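Local coordinates for protein copper-containing nitrite reductase (Thermus scotoductus, PDB 6HBE) that probably reduces nitrite to nitric oxide with electrons from cytochrome c, working as a copper-containing homotrimer, at residues I79-T84 and F101-D106; E190-R195 and G278-K283; H216-I221 and D261-T266; V354-Y359 and S429-M434; D391-D396 and V425-I430. All coordinates share one frame; numbering follows the deposited sequence.

In the fold
Along the chain, contact 1 closes first, contact 3 then falls within the stretch spanned by contact 2, and contacts 4 and 5 finish together on one loop. Contacts 2 and 3 sit in the same five-stranded sheet, centres 11 Å apart, joined by the neighbouring strands 260-266 and 277-282 and by the Arg281-Asp261 salt bridge. Contacts 4 and 5, centres 9 Å apart, share Ser429, Ile430 and a copper ion in the C-terminal plastocyanin-like domain; the centre of contact 5 is about 49 Å from that of contact 2. The centres of contacts 1 and 3 are about 34 Å apart within a chain, yet in the trimer His80 meets His216 of a neighbouring subunit, and its copper draws histidines from two subunits, consistent with a site that needs the trimer.

Contact 1: I79-T84 and F101-D106; sequences IHAANT and FSFTAD. With CU (copper (II) ion), chain M.
The Phe103 ring carries the CB of Ala82 over one face, 3.9 Å from the ring centroid and only 17° off the normal, a clear CH-pi contact. Farther out, Ile79 CD1 comes within 4.0 Å of Phe103 CZ, and Ala81 CB packs beside CE2. The second ring, Phe101, is met at its edge, where Thr84 CG2 lies 4.0 Å from CZ. Phe103 CG stands between the backbone N and the carbonyl carbon (chi1 64°), which lifts the ring off its strand and under the turn from Ile79 to Ala82. With an alanine in place of Phe103, the methyl of Ala82 would probably lose the face it rests on, and a gap would open beneath the turn. Water does the polar joining: one molecule accepts from Asn83 N at 3.0 Å and donates to Thr104 O at 2.9 Å, and another links Asn83 ND2 to Asp106 OD2. On the far side of the turn, His80 NE2 binds copper at 2.1 Å. The same ion is held by His114 and by His267 of a neighbouring subunit, the three-histidine type 2 site that copper nitrite reductases build between subunits.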
# COMPACT_ATOMS: atom_id res chain seq x y z
N ILE C 79 5.30 13.00 -22.08
CA ILE C 79 4.16 13.90 -22.02
C ILE C 79 2.90 13.16 -22.49
O ILE C 79 2.73 12.87 -23.70
CB ILE C 79 4.43 15.23 -22.81
CG1 ILE C 79 3.22 16.16 -22.78
CG2 ILE C 79 4.91 14.97 -24.24
CD1 ILE C 79 3.61 17.63 -22.82
N HIS C 80 2.00 12.86 -21.54
CA HIS C 80 0.94 11.89 -21.79
C HIS C 80 -0.14 12.40 -22.76
O HIS C 80 -0.91 11.60 -23.24
CB HIS C 80 0.26 11.38 -20.49
CG HIS C 80 1.15 10.59 -19.56
ND1 HIS C 80 0.67 10.03 -18.39
CD2 HIS C 80 2.45 10.24 -19.64
CE1 HIS C 80 1.66 9.41 -17.77
NE2 HIS C 80 2.76 9.51 -18.51
N ALA C 81 -0.22 13.72 -23.00
CA ALA C 81 -1.11 14.29 -24.05
C ALA C 81 -0.73 13.94 -25.49
O ALA C 81 -1.56 14.14 -26.41
CB ALA C 81 -1.18 15.81 -23.91
N ALA C 82 0.47 13.43 -25.70
CA ALA C 82 0.92 13.02 -27.04
C ALA C 82 0.61 11.54 -27.35
O ALA C 82 1.15 10.66 -26.67
CB ALA C 82 2.42 13.23 -27.14
N ASN C 83 -0.25 11.30 -28.36
CA ASN C 83 -0.50 9.97 -28.93
C ASN C 83 0.41 9.77 -30.19
O ASN C 83 -0.07 9.61 -31.31
CB ASN C 83 -1.99 9.78 -29.29
CG ASN C 83 -2.33 8.35 -29.74
OD1 ASN C 83 -1.86 7.37 -29.14
ND2 ASN C 83 -3.15 8.22 -30.78
N THR C 84 1.71 9.79 -29.95
CA THR C 84 2.73 9.55 -30.96
C THR C 84 4.05 9.29 -30.25
O THR C 84 4.19 9.63 -29.07
CB THR C 84 2.83 10.73 -32.00
OG1 THR C 84 3.69 10.35 -33.10
CG2 THR C 84 3.36 12.00 -31.37
N PHE C 101 10.29 19.48 -30.05
CA PHE C 101 9.30 18.47 -30.44
C PHE C 101 7.89 19.07 -30.56
O PHE C 101 7.47 19.89 -29.73
CB PHE C 101 9.35 17.33 -29.39
CG PHE C 101 8.35 16.22 -29.61
CD1 PHE C 101 8.57 15.25 -30.58
CD2 PHE C 101 7.20 16.13 -28.83
CE1 PHE C 101 7.66 14.22 -30.79
CE2 PHE C 101 6.29 15.10 -29.03
CZ PHE C 101 6.51 14.14 -30.00
N SER C 102 7.16 18.68 -31.58
CA SER C 102 5.77 19.09 -31.74
C SER C 102 4.84 17.90 -31.87
O SER C 102 5.23 16.88 -32.44
CB SER C 102 5.61 19.97 -32.99
OG SER C 102 6.65 20.93 -33.01
N PHE C 103 3.61 18.05 -31.37
CA PHE C 103 2.52 17.07 -31.51
C PHE C 103 1.20 17.79 -31.55
O PHE C 103 1.13 18.92 -31.11
CB PHE C 103 2.54 16.01 -30.39
CG PHE C 103 2.30 16.56 -29.00
CD1 PHE C 103 3.34 17.12 -28.27
CD2 PHE C 103 1.03 16.51 -28.44
CE1 PHE C 103 3.11 17.64 -27.00
CE2 PHE C 103 0.80 17.02 -27.15
CZ PHE C 103 1.84 17.58 -26.44
N THR C 104 0.16 17.16 -32.08
CA THR C 104 -1.19 17.67 -32.00
C THR C 104 -1.92 17.09 -30.78
O THR C 104 -1.85 15.88 -30.54
CB THR C 104 -1.97 17.35 -33.29
OG1 THR C 104 -1.23 17.88 -34.40
CG2 THR C 104 -3.32 17.99 -33.30
N ALA C 105 -2.64 17.95 -30.04
CA ALA C 105 -3.44 17.51 -28.90
C ALA C 105 -4.78 16.97 -29.36
O ALA C 105 -5.78 17.68 -29.39
CB ALA C 105 -3.63 18.67 -27.92
N ASP C 106 -4.79 15.69 -29.72
CA ASP C 106 -5.97 15.02 -30.29
C ASP C 106 -7.00 14.54 -29.28
O ASP C 106 -8.09 14.17 -29.66
CB ASP C 106 -5.53 13.78 -31.13
CG ASP C 106 -4.64 14.15 -32.32
OD1 ASP C 106 -4.61 15.32 -32.73
OD2 ASP C 106 -3.97 13.24 -32.86
CU CU M . 4.40 8.44 -17.86
O HOH W 1 -2.99 13.37 -28.79
O HOH W 2 -4.11 10.37 -32.50
O HOH W 3 -0.48 13.36 -30.51
O HOH W 4 5.21 7.85 -19.53

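Contact 2: E190-R195 and G278-K283; sequences EPIPVR and GILRAK
Ile192, Pro193 and Val194 form a short parallel edge strand of a five-stranded mixed sheet, pairing in register with Leu280, Arg281 and Ala282 of strand 277-282. The hydrogen bonds follow the usual parallel pattern, in which alternate residues of the edge strand do all the bonding. Ile192 N gives to Ile279 O at 2.9 Å and Ile192 O takes Arg281 N at 2.8 Å; two residues on, Val194 N gives to Arg281 O in a nearly straight bond (174°), though the donor sits well above the carbonyl plane, and Val194 O receives Lys283 N. Pro193, which has no N-H to offer, falls at the position that need not bond to this neighbour, so its missing N-H breaks none of the bonds of this pairing.

On one face the apolar groups run together. Ile192 and Leu280 lie side by side, their CD1 and CD2 atoms 4.0 Å apart, and both also touch Leu156 of strand 154-163, which belongs to a different sheet, the six-stranded one. Further along, Val194 CG2 reaches Ala282 CB at 3.7 Å; that branch lies between the backbone N and the carbonyl carbon, turned across to the neighbouring strand. The face bearing Pro193 and Arg281 is more polar. Here the Arg281 chain leaves with CG anti to the backbone N (chi1 -176°) and then bends at chi3, swinging back along the strand. Its NE is paired in a salt bridge with Asp261 of the next strand, while Pro191 CG rests over one face of the guanidinium, 3.7 Å from Arg281 NH1.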
# COMPACT_ATOMS: atom_id res chain seq x y z
N GLU C 190 -3.16 28.96 3.65
CA GLU C 190 -3.74 29.98 2.78
C GLU C 190 -5.02 29.44 2.13
O GLU C 190 -4.99 28.94 0.99
CB GLU C 190 -2.73 30.42 1.69
CG GLU C 190 -1.46 31.09 2.19
CD GLU C 190 -0.50 31.46 1.05
OE1 GLU C 190 0.28 30.60 0.56
OE2 GLU C 190 -0.50 32.64 0.63
N PRO C 191 -6.16 29.54 2.85
CA PRO C 191 -7.42 29.01 2.29
C PRO C 191 -7.87 29.67 0.97
O PRO C 191 -7.58 30.85 0.74
CB PRO C 191 -8.44 29.24 3.42
CG PRO C 191 -7.62 29.39 4.67
CD PRO C 191 -6.33 30.02 4.24
N ILE C 192 -8.51 28.90 0.12
CA ILE C 192 -8.96 29.36 -1.22
C ILE C 192 -10.34 30.07 -1.14
O ILE C 192 -11.34 29.44 -0.76
CB ILE C 192 -9.00 28.19 -2.21
CG1 ILE C 192 -7.60 27.60 -2.43
CG2 ILE C 192 -9.64 28.61 -3.54
CD1 ILE C 192 -7.62 26.22 -3.08
N PRO C 193 -10.41 31.39 -1.45
CA PRO C 193 -11.72 32.06 -1.29
C PRO C 193 -12.70 31.66 -2.39
O PRO C 193 -12.34 31.65 -3.55
CB PRO C 193 -11.36 33.58 -1.42
CG PRO C 193 -9.89 33.65 -1.11
CD PRO C 193 -9.34 32.36 -1.70
N VAL C 194 -13.93 31.32 -1.99
CA VAL C 194 -15.04 31.02 -2.90
C VAL C 194 -16.32 31.67 -2.35
O VAL C 194 -16.33 32.12 -1.21
CB VAL C 194 -15.26 29.49 -3.09
CG1 VAL C 194 -13.97 28.80 -3.61
CG2 VAL C 194 -15.81 28.81 -1.84
N ARG C 195 -17.36 31.73 -3.16
CA ARG C 195 -18.68 32.22 -2.74
C ARG C 195 -19.73 31.09 -2.77
O ARG C 195 -19.74 30.28 -3.71
CB ARG C 195 -19.18 33.31 -3.70
CG ARG C 195 -18.26 34.51 -3.84
CD ARG C 195 -18.91 35.56 -4.76
NE ARG C 195 -17.98 36.64 -5.05
CZ ARG C 195 -17.94 37.36 -6.19
NH1 ARG C 195 -18.81 37.15 -7.19
NH2 ARG C 195 -17.00 38.30 -6.33
N GLY C 278 -6.76 20.64 2.36
CA GLY C 278 -6.85 22.12 2.16
C GLY C 278 -8.27 22.63 2.39
O GLY C 278 -9.18 21.82 2.65
N ILE C 279 -8.46 23.96 2.33
CA ILE C 279 -9.76 24.59 2.70
C ILE C 279 -10.25 25.49 1.56
O ILE C 279 -9.49 26.34 1.09
CB ILE C 279 -9.63 25.46 3.98
CG1 ILE C 279 -9.33 24.58 5.19
CG2 ILE C 279 -10.93 26.25 4.26
CD1 ILE C 279 -8.87 25.32 6.44
N LEU C 280 -11.51 25.30 1.13
CA LEU C 280 -12.27 26.26 0.32
C LEU C 280 -13.13 27.11 1.29
O LEU C 280 -14.05 26.59 1.90
CB LEU C 280 -13.16 25.53 -0.68
CG LEU C 280 -12.48 24.43 -1.52
CD1 LEU C 280 -13.46 23.79 -2.48
CD2 LEU C 280 -11.27 24.94 -2.26
N ARG C 281 -12.82 28.40 1.44
CA ARG C 281 -13.48 29.25 2.45
C ARG C 281 -14.57 30.07 1.78
O ARG C 281 -14.28 31.06 1.09
CB ARG C 281 -12.45 30.12 3.17
CG ARG C 281 -13.02 30.99 4.32
CD ARG C 281 -11.95 31.32 5.36
NE ARG C 281 -11.63 30.17 6.21
CZ ARG C 281 -10.60 30.11 7.07
NH1 ARG C 281 -9.70 31.11 7.21
NH2 ARG C 281 -10.45 29.01 7.83
N ALA C 282 -15.83 29.66 2.00
CA ALA C 282 -16.97 30.24 1.29
C ALA C 282 -17.50 31.44 2.08
O ALA C 282 -17.84 31.31 3.28
CB ALA C 282 -18.06 29.20 1.08
N LYS C 283 -17.50 32.61 1.43
CA LYS C 283 -18.05 33.88 1.99
C LYS C 283 -18.78 34.63 0.92
O LYS C 283 -18.31 34.72 -0.21
CB LYS C 283 -16.95 34.80 2.51
CG LYS C 283 -16.26 34.26 3.73
CD LYS C 283 -15.25 35.25 4.30
CE LYS C 283 -14.63 34.68 5.57
NZ LYS C 283 -13.27 35.24 5.78

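Contact 3: H216-I221 and D261-T266; sequences HVVGGI and DYTLVT
Backbone hydrogen bonds tie His216 and Val218 to strand 260-266 in antiparallel fashion. His216 and Val265 make a hydrogen-bonded pair: His216 N gives to Val265 O at 2.7 Å, a short but bent bond of 131°, and Val265 N returns one to His216 O at 2.9 Å. Val217 and Leu264 follow as the non-hydrogen-bonded pair, and then Val218 N donates to Thr263 O at 2.8 Å. Next to it a water donates to both Val218 O and Asp261 O.

Apolar contacts accompany the backbone bonds. The branches of Val217 divide the work: CG1 packs on Tyr262 CB at 3.8 Å, while CG2 meets Leu264 CD1. Val218 and Thr263 run side by side, CG2 of the valine against CB of the threonine.

Of the rings, His216 receives Val265 CG1 at its edge, near CD2 at 3.9 Å. Tyr262 has the Gly219 carbonyl at its edge, O to CE2 3.6 Å. Gly219 has positive phi within the type II turn from Val217 to Gly220, and a CB there would run into Tyr262 CD2, so the turn can press close to the tyrosine. The Tyr262 hydroxyl is bonded to Val258 O.

His216 itself is oriented by Gln239 O at ND1. Its ring meets His267 edge-to-face and stacks on His80 of a neighbouring subunit, placing this strand end beside the intersubunit type 2 copper site of a trimeric nitrite reductase.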
# COMPACT_ATOMS: atom_id res chain seq x y z
N HIS C 216 -12.18 14.24 -2.06
CA HIS C 216 -13.45 14.48 -1.35
C HIS C 216 -13.55 15.96 -0.95
O HIS C 216 -12.52 16.58 -0.66
CB HIS C 216 -13.53 13.56 -0.12
CG HIS C 216 -14.67 13.85 0.82
ND1 HIS C 216 -15.99 13.54 0.53
CD2 HIS C 216 -14.69 14.40 2.06
CE1 HIS C 216 -16.76 13.89 1.54
NE2 HIS C 216 -15.99 14.42 2.49
N VAL C 217 -14.77 16.52 -0.91
CA VAL C 217 -15.02 17.84 -0.26
C VAL C 217 -16.03 17.69 0.88
O VAL C 217 -17.13 17.22 0.65
CB VAL C 217 -15.52 18.94 -1.27
CG1 VAL C 217 -15.85 20.24 -0.52
CG2 VAL C 217 -14.49 19.25 -2.31
N VAL C 218 -15.63 18.07 2.11
CA VAL C 218 -16.50 17.97 3.30
C VAL C 218 -17.62 19.00 3.15
O VAL C 218 -17.34 20.20 3.05
CB VAL C 218 -15.72 18.24 4.61
CG1 VAL C 218 -16.60 18.04 5.85
CG2 VAL C 218 -14.48 17.35 4.71
N GLY C 219 -18.86 18.52 3.11
CA GLY C 219 -20.02 19.36 2.84
C GLY C 219 -20.41 19.39 1.39
O GLY C 219 -21.26 20.18 0.98
N GLY C 220 -19.80 18.54 0.56
CA GLY C 220 -20.19 18.47 -0.85
C GLY C 220 -20.34 17.08 -1.44
O GLY C 220 -19.65 16.14 -1.05
N ILE C 221 -21.24 16.94 -2.42
CA ILE C 221 -21.34 15.74 -3.26
C ILE C 221 -21.10 16.24 -4.67
O ILE C 221 -21.85 17.10 -5.13
CB ILE C 221 -22.75 15.07 -3.13
CG1 ILE C 221 -22.95 14.58 -1.69
CG2 ILE C 221 -22.92 13.89 -4.07
CD1 ILE C 221 -24.31 13.97 -1.38
N ASP C 261 -16.36 26.81 5.85
CA ASP C 261 -15.25 26.06 5.25
C ASP C 261 -15.74 24.72 4.65
O ASP C 261 -16.46 23.98 5.30
CB ASP C 261 -14.17 25.79 6.30
CG ASP C 261 -13.34 27.01 6.65
OD1 ASP C 261 -13.53 28.09 6.03
OD2 ASP C 261 -12.48 26.88 7.56
N TYR C 262 -15.34 24.45 3.40
CA TYR C 262 -15.60 23.21 2.72
C TYR C 262 -14.22 22.59 2.45
O TYR C 262 -13.48 23.10 1.61
CB TYR C 262 -16.37 23.45 1.41
CG TYR C 262 -17.81 23.95 1.58
CD1 TYR C 262 -18.09 25.32 1.73
CD2 TYR C 262 -18.87 23.07 1.58
CE1 TYR C 262 -19.40 25.78 1.89
CE2 TYR C 262 -20.20 23.50 1.76
CZ TYR C 262 -20.46 24.87 1.89
OH TYR C 262 -21.76 25.33 2.05
N THR C 263 -13.88 21.55 3.21
CA THR C 263 -12.50 21.05 3.25
C THR C 263 -12.26 20.06 2.08
O THR C 263 -13.00 19.10 1.92
CB THR C 263 -12.23 20.42 4.63
OG1 THR C 263 -12.23 21.45 5.62
CG2 THR C 263 -10.90 19.71 4.68
N LEU C 264 -11.18 20.28 1.34
CA LEU C 264 -10.73 19.38 0.26
C LEU C 264 -9.72 18.39 0.85
O LEU C 264 -8.74 18.80 1.51
CB LEU C 264 -10.05 20.21 -0.84
CG LEU C 264 -9.50 19.46 -2.04
CD1 LEU C 264 -10.67 18.96 -2.90
CD2 LEU C 264 -8.54 20.33 -2.86
N VAL C 265 -9.94 17.10 0.61
CA VAL C 265 -9.13 16.08 1.29
C VAL C 265 -9.16 14.78 0.47
O VAL C 265 -10.13 14.52 -0.33
CB VAL C 265 -9.63 15.88 2.76
CG1 VAL C 265 -11.00 15.23 2.80
CG2 VAL C 265 -8.62 15.12 3.63
N THR C 266 -8.11 13.98 0.64
CA THR C 266 -8.12 12.58 0.20
C THR C 266 -8.63 11.72 1.35
O THR C 266 -8.15 11.79 2.49
CB THR C 266 -6.75 12.02 -0.30
OG1 THR C 266 -6.87 10.61 -0.48
CG2 THR C 266 -5.60 12.30 0.68
O HOH W 5 -18.51 21.59 5.56

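Contact 4: V354-Y359 and S429-M434; sequences VGNSFY and SIHPYM. With CU (copper (II) ion), chain L.
Met434 starts with CG anti to its carbonyl carbon (chi1 -68°), runs straight through chi2 and bends at chi3 (56°). This path sets SD 3.0 Å from the copper and folds the methyl back over Phe358, where CE sits 3.9 Å from the ring centroid, over the face; the sulfur itself lies obliquely to the same ring, in a Met-aromatic contact. Asn356 CG likewise stands anti to its carbonyl carbon, carrying the amide toward the metal loop.

There ND2 gives a bent hydrogen bond to Tyr433 OH at 3.2 Å, the hydroxyl lying somewhat out of the amide plane, and the same nitrogen hangs over one face of the His431 imidazole, 3.9 Å from CD2. Ile430 CG2 covers the opposite face, so the histidine that binds copper through ND1 at 2.0 Å is held between an amide and a methyl. The amide has a second anchor, since OD1 is bonded to His120 NE2; Tyr433 OH is also bonded to Glu385. The packing is close around Asn356 O, a buried oxygen without a polar partner in the model, which has Met434 CG 3.2 Å away.

An alanine at Met434 has no thioether to offer the copper, and the metal would probably be left without this ligand, with the Phe358 face losing the methyl that rests on it. With His390 and Cys428 supplying the other ligands, this is a cupredoxin type 1 copper site, its Cys428, His431 and Met434 spaced along one short loop, as in amicyanin.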
# COMPACT_ATOMS: atom_id res chain seq x y z
N VAL C 354 19.59 0.87 -3.43
CA VAL C 354 18.14 0.70 -3.64
C VAL C 354 17.48 2.06 -3.93
O VAL C 354 17.67 3.02 -3.20
CB VAL C 354 17.48 -0.06 -2.45
CG1 VAL C 354 17.74 0.59 -1.10
CG2 VAL C 354 15.96 -0.26 -2.66
N GLY C 355 16.71 2.13 -5.03
CA GLY C 355 16.11 3.40 -5.47
C GLY C 355 17.10 4.54 -5.64
O GLY C 355 16.84 5.66 -5.21
N ASN C 356 18.25 4.25 -6.28
CA ASN C 356 19.35 5.21 -6.44
C ASN C 356 19.73 5.87 -5.12
O ASN C 356 19.82 7.10 -5.01
CB ASN C 356 19.05 6.27 -7.52
CG ASN C 356 19.05 5.71 -8.93
OD1 ASN C 356 19.04 4.49 -9.16
ND2 ASN C 356 19.09 6.60 -9.90
N SER C 357 19.91 5.04 -4.09
CA SER C 357 20.35 5.48 -2.77
C SER C 357 21.07 4.38 -2.06
O SER C 357 21.00 3.22 -2.47
CB SER C 357 19.18 6.00 -1.92
OG SER C 357 18.36 4.97 -1.37
N PHE C 358 21.78 4.72 -0.97
CA PHE C 358 22.44 3.76 -0.12
C PHE C 358 21.68 3.65 1.20
O PHE C 358 21.38 4.66 1.81
CB PHE C 358 23.92 4.13 0.17
CG PHE C 358 24.78 4.20 -1.07
CD1 PHE C 358 25.23 3.04 -1.68
CD2 PHE C 358 25.14 5.44 -1.63
CE1 PHE C 358 26.04 3.11 -2.82
CE2 PHE C 358 25.94 5.51 -2.75
CZ PHE C 358 26.38 4.34 -3.36
N TYR C 359 21.41 2.41 1.66
CA TYR C 359 20.64 2.16 2.89
C TYR C 359 21.33 1.14 3.79
O TYR C 359 21.49 -0.00 3.40
CB TYR C 359 19.22 1.66 2.55
CG TYR C 359 18.33 1.50 3.76
CD1 TYR C 359 17.80 2.62 4.40
CD2 TYR C 359 18.06 0.26 4.29
CE1 TYR C 359 17.00 2.49 5.53
CE2 TYR C 359 17.26 0.12 5.42
CZ TYR C 359 16.73 1.24 6.02
OH TYR C 359 15.93 1.10 7.14
N SER C 429 29.62 6.36 -8.94
CA SER C 429 30.24 7.09 -10.06
C SER C 429 29.28 7.22 -11.24
O SER C 429 29.37 8.18 -12.01
CB SER C 429 31.57 6.43 -10.50
OG SER C 429 31.37 5.15 -11.07
N ILE C 430 28.31 6.30 -11.33
CA ILE C 430 27.30 6.32 -12.39
C ILE C 430 26.29 7.44 -12.11
O ILE C 430 25.90 8.19 -13.03
CB ILE C 430 26.61 4.93 -12.53
CG1 ILE C 430 27.67 3.84 -12.79
CG2 ILE C 430 25.57 4.89 -13.66
CD1 ILE C 430 27.16 2.40 -12.73
N HIS C 431 25.86 7.52 -10.85
CA HIS C 431 24.86 8.49 -10.37
C HIS C 431 25.48 9.30 -9.22
O HIS C 431 25.29 8.98 -8.04
CB HIS C 431 23.60 7.74 -9.87
CG HIS C 431 23.11 6.67 -10.81
ND1 HIS C 431 23.35 5.32 -10.61
CD2 HIS C 431 22.39 6.76 -11.95
CE1 HIS C 431 22.79 4.63 -11.59
NE2 HIS C 431 22.21 5.48 -12.42
N PRO C 432 26.22 10.38 -9.55
CA PRO C 432 27.08 11.03 -8.51
C PRO C 432 26.36 11.74 -7.36
O PRO C 432 26.99 12.04 -6.36
CB PRO C 432 27.97 12.00 -9.31
CG PRO C 432 27.40 12.06 -10.70
CD PRO C 432 26.30 11.05 -10.86
N TYR C 433 25.05 11.97 -7.52
CA TYR C 433 24.15 12.48 -6.46
C TYR C 433 23.75 11.42 -5.39
O TYR C 433 23.24 11.78 -4.33
CB TYR C 433 22.89 13.13 -7.08
CG TYR C 433 22.11 12.20 -7.97
CD1 TYR C 433 21.13 11.34 -7.45
CD2 TYR C 433 22.37 12.13 -9.34
CE1 TYR C 433 20.44 10.46 -8.28
CE2 TYR C 433 21.71 11.25 -10.15
CZ TYR C 433 20.74 10.41 -9.63
OH TYR C 433 20.10 9.54 -10.49
N MET C 434 23.99 10.13 -5.66
CA MET C 434 23.90 9.09 -4.61
C MET C 434 25.06 9.21 -3.66
O MET C 434 26.22 9.17 -4.11
CB MET C 434 24.00 7.69 -5.19
CG MET C 434 22.82 7.29 -6.03
SD MET C 434 22.95 5.62 -6.72
CE MET C 434 23.19 4.59 -5.31
CU CU L . 24.34 4.44 -9.10

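Contact 5: D391-D396 and V425-I430; sequences DAVVID and VYICSI. With CU (copper (II) ion), chain L.
Asp391 turns back on Ser429 from its first bond, with CG lodged between the backbone N and the carbonyl carbon (chi1 66°). Past CB, the CG carbon comes 3.3 Å from Ser429 OG, and the two oxygens then share that serine. OD1 accepts the backbone N-H of Ser429 at 2.8 Å, almost straight at 172°, while OD2 takes the hydroxyl at 2.6 Å; both use their syn lone pairs, so two bonds to one residue fix the rotation of the carboxylate. The aspartate's own backbone N points to Cys428 SG in a long hydrogen bond of 3.6 Å, and that sulfur binds copper at 2.3 Å. A donor here would probably draw some charge off the thiolate.

Beyond the loop the chains pair as antiparallel strands. Val393 and Ile427 exchange backbone bonds, and Val393 CG2 meets Ile427 CG1 at 3.7 Å. Ala392 CB touches Tyr426 CD2. At the far end Ile395 and Asp396 both face Val425, a classic beta bulge, with Ile395 N bonded to Val425 O at 2.9 Å. Strand pair and aspartate together brace the cysteine of a type 1 copper site in a cupredoxin domain.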
# COMPACT_ATOMS: atom_id res chain seq x y z
N ASP C 391 27.90 1.45 -8.27
CA ASP C 391 29.12 1.15 -7.54
C ASP C 391 29.18 2.05 -6.32
O ASP C 391 28.25 2.86 -6.07
CB ASP C 391 30.38 1.27 -8.46
CG ASP C 391 30.66 2.71 -8.98
OD1 ASP C 391 30.19 3.71 -8.40
OD2 ASP C 391 31.41 2.84 -9.98
N ALA C 392 30.24 1.90 -5.53
CA ALA C 392 30.51 2.80 -4.43
C ALA C 392 32.00 3.21 -4.51
O ALA C 392 32.85 2.32 -4.51
CB ALA C 392 30.22 2.12 -3.10
N VAL C 393 32.28 4.52 -4.57
CA VAL C 393 33.65 5.09 -4.73
C VAL C 393 33.88 6.21 -3.70
O VAL C 393 33.13 7.19 -3.64
CB VAL C 393 33.90 5.62 -6.18
CG1 VAL C 393 33.49 4.60 -7.23
CG2 VAL C 393 33.16 6.92 -6.48
N VAL C 394 34.89 6.06 -2.84
CA VAL C 394 35.17 7.09 -1.84
C VAL C 394 35.66 8.37 -2.52
O VAL C 394 36.52 8.32 -3.43
CB VAL C 394 36.19 6.60 -0.80
CG1 VAL C 394 36.60 7.73 0.14
CG2 VAL C 394 35.61 5.46 -0.00
N ILE C 395 35.11 9.51 -2.10
CA ILE C 395 35.54 10.83 -2.60
C ILE C 395 35.98 11.83 -1.51
O ILE C 395 36.34 12.96 -1.84
CB ILE C 395 34.47 11.47 -3.52
CG1 ILE C 395 33.12 11.64 -2.80
CG2 ILE C 395 34.31 10.63 -4.78
CD1 ILE C 395 32.41 12.93 -3.12
N ASP C 396 35.96 11.41 -0.24
CA ASP C 396 36.41 12.21 0.90
C ASP C 396 37.06 11.22 1.86
O ASP C 396 36.37 10.40 2.49
CB ASP C 396 35.24 12.96 1.57
CG ASP C 396 35.68 13.89 2.72
OD1 ASP C 396 36.71 13.66 3.39
OD2 ASP C 396 34.95 14.87 3.00
N VAL C 425 33.34 9.40 2.99
CA VAL C 425 32.13 9.74 2.25
C VAL C 425 32.31 9.11 0.88
O VAL C 425 33.36 9.29 0.26
CB VAL C 425 31.93 11.27 2.10
CG1 VAL C 425 30.60 11.59 1.42
CG2 VAL C 425 32.04 11.96 3.44
N TYR C 426 31.30 8.36 0.42
CA TYR C 426 31.35 7.70 -0.89
C TYR C 426 30.13 8.07 -1.74
O TYR C 426 29.09 8.48 -1.21
CB TYR C 426 31.51 6.17 -0.75
CG TYR C 426 30.35 5.47 -0.06
CD1 TYR C 426 30.27 5.39 1.33
CD2 TYR C 426 29.32 4.88 -0.80
CE1 TYR C 426 29.20 4.76 1.97
CE2 TYR C 426 28.24 4.25 -0.16
CZ TYR C 426 28.17 4.20 1.21
OH TYR C 426 27.11 3.55 1.86
N ILE C 427 30.31 7.98 -3.05
CA ILE C 427 29.23 8.17 -4.04
C ILE C 427 29.15 6.98 -4.97
O ILE C 427 30.01 6.10 -4.95
CB ILE C 427 29.39 9.49 -4.88
CG1 ILE C 427 30.66 9.48 -5.74
CG2 ILE C 427 29.39 10.71 -3.97
CD1 ILE C 427 30.82 10.69 -6.64
N CYS C 428 28.12 6.97 -5.81
CA CYS C 428 28.13 6.14 -7.01
C CYS C 428 28.68 6.94 -8.19
O CYS C 428 28.25 8.08 -8.44
CB CYS C 428 26.72 5.66 -7.30
SG CYS C 428 26.57 4.74 -8.82
N SER C 429 29.62 6.36 -8.94
CA SER C 429 30.24 7.09 -10.06
C SER C 429 29.28 7.22 -11.24
O SER C 429 29.37 8.18 -12.01
CB SER C 429 31.57 6.43 -10.50
OG SER C 429 31.37 5.15 -11.07
N ILE C 430 28.31 6.30 -11.33
CA ILE C 430 27.30 6.32 -12.39
C ILE C 430 26.29 7.44 -12.11
O ILE C 430 25.90 8.19 -13.03
CB ILE C 430 26.61 4.93 -12.53
CG1 ILE C 430 27.67 3.84 -12.79
CG2 ILE C 430 25.57 4.89 -13.66
CD1 ILE C 430 27.16 2.40 -12.73
CU CU L . 24.34 4.44 -9.10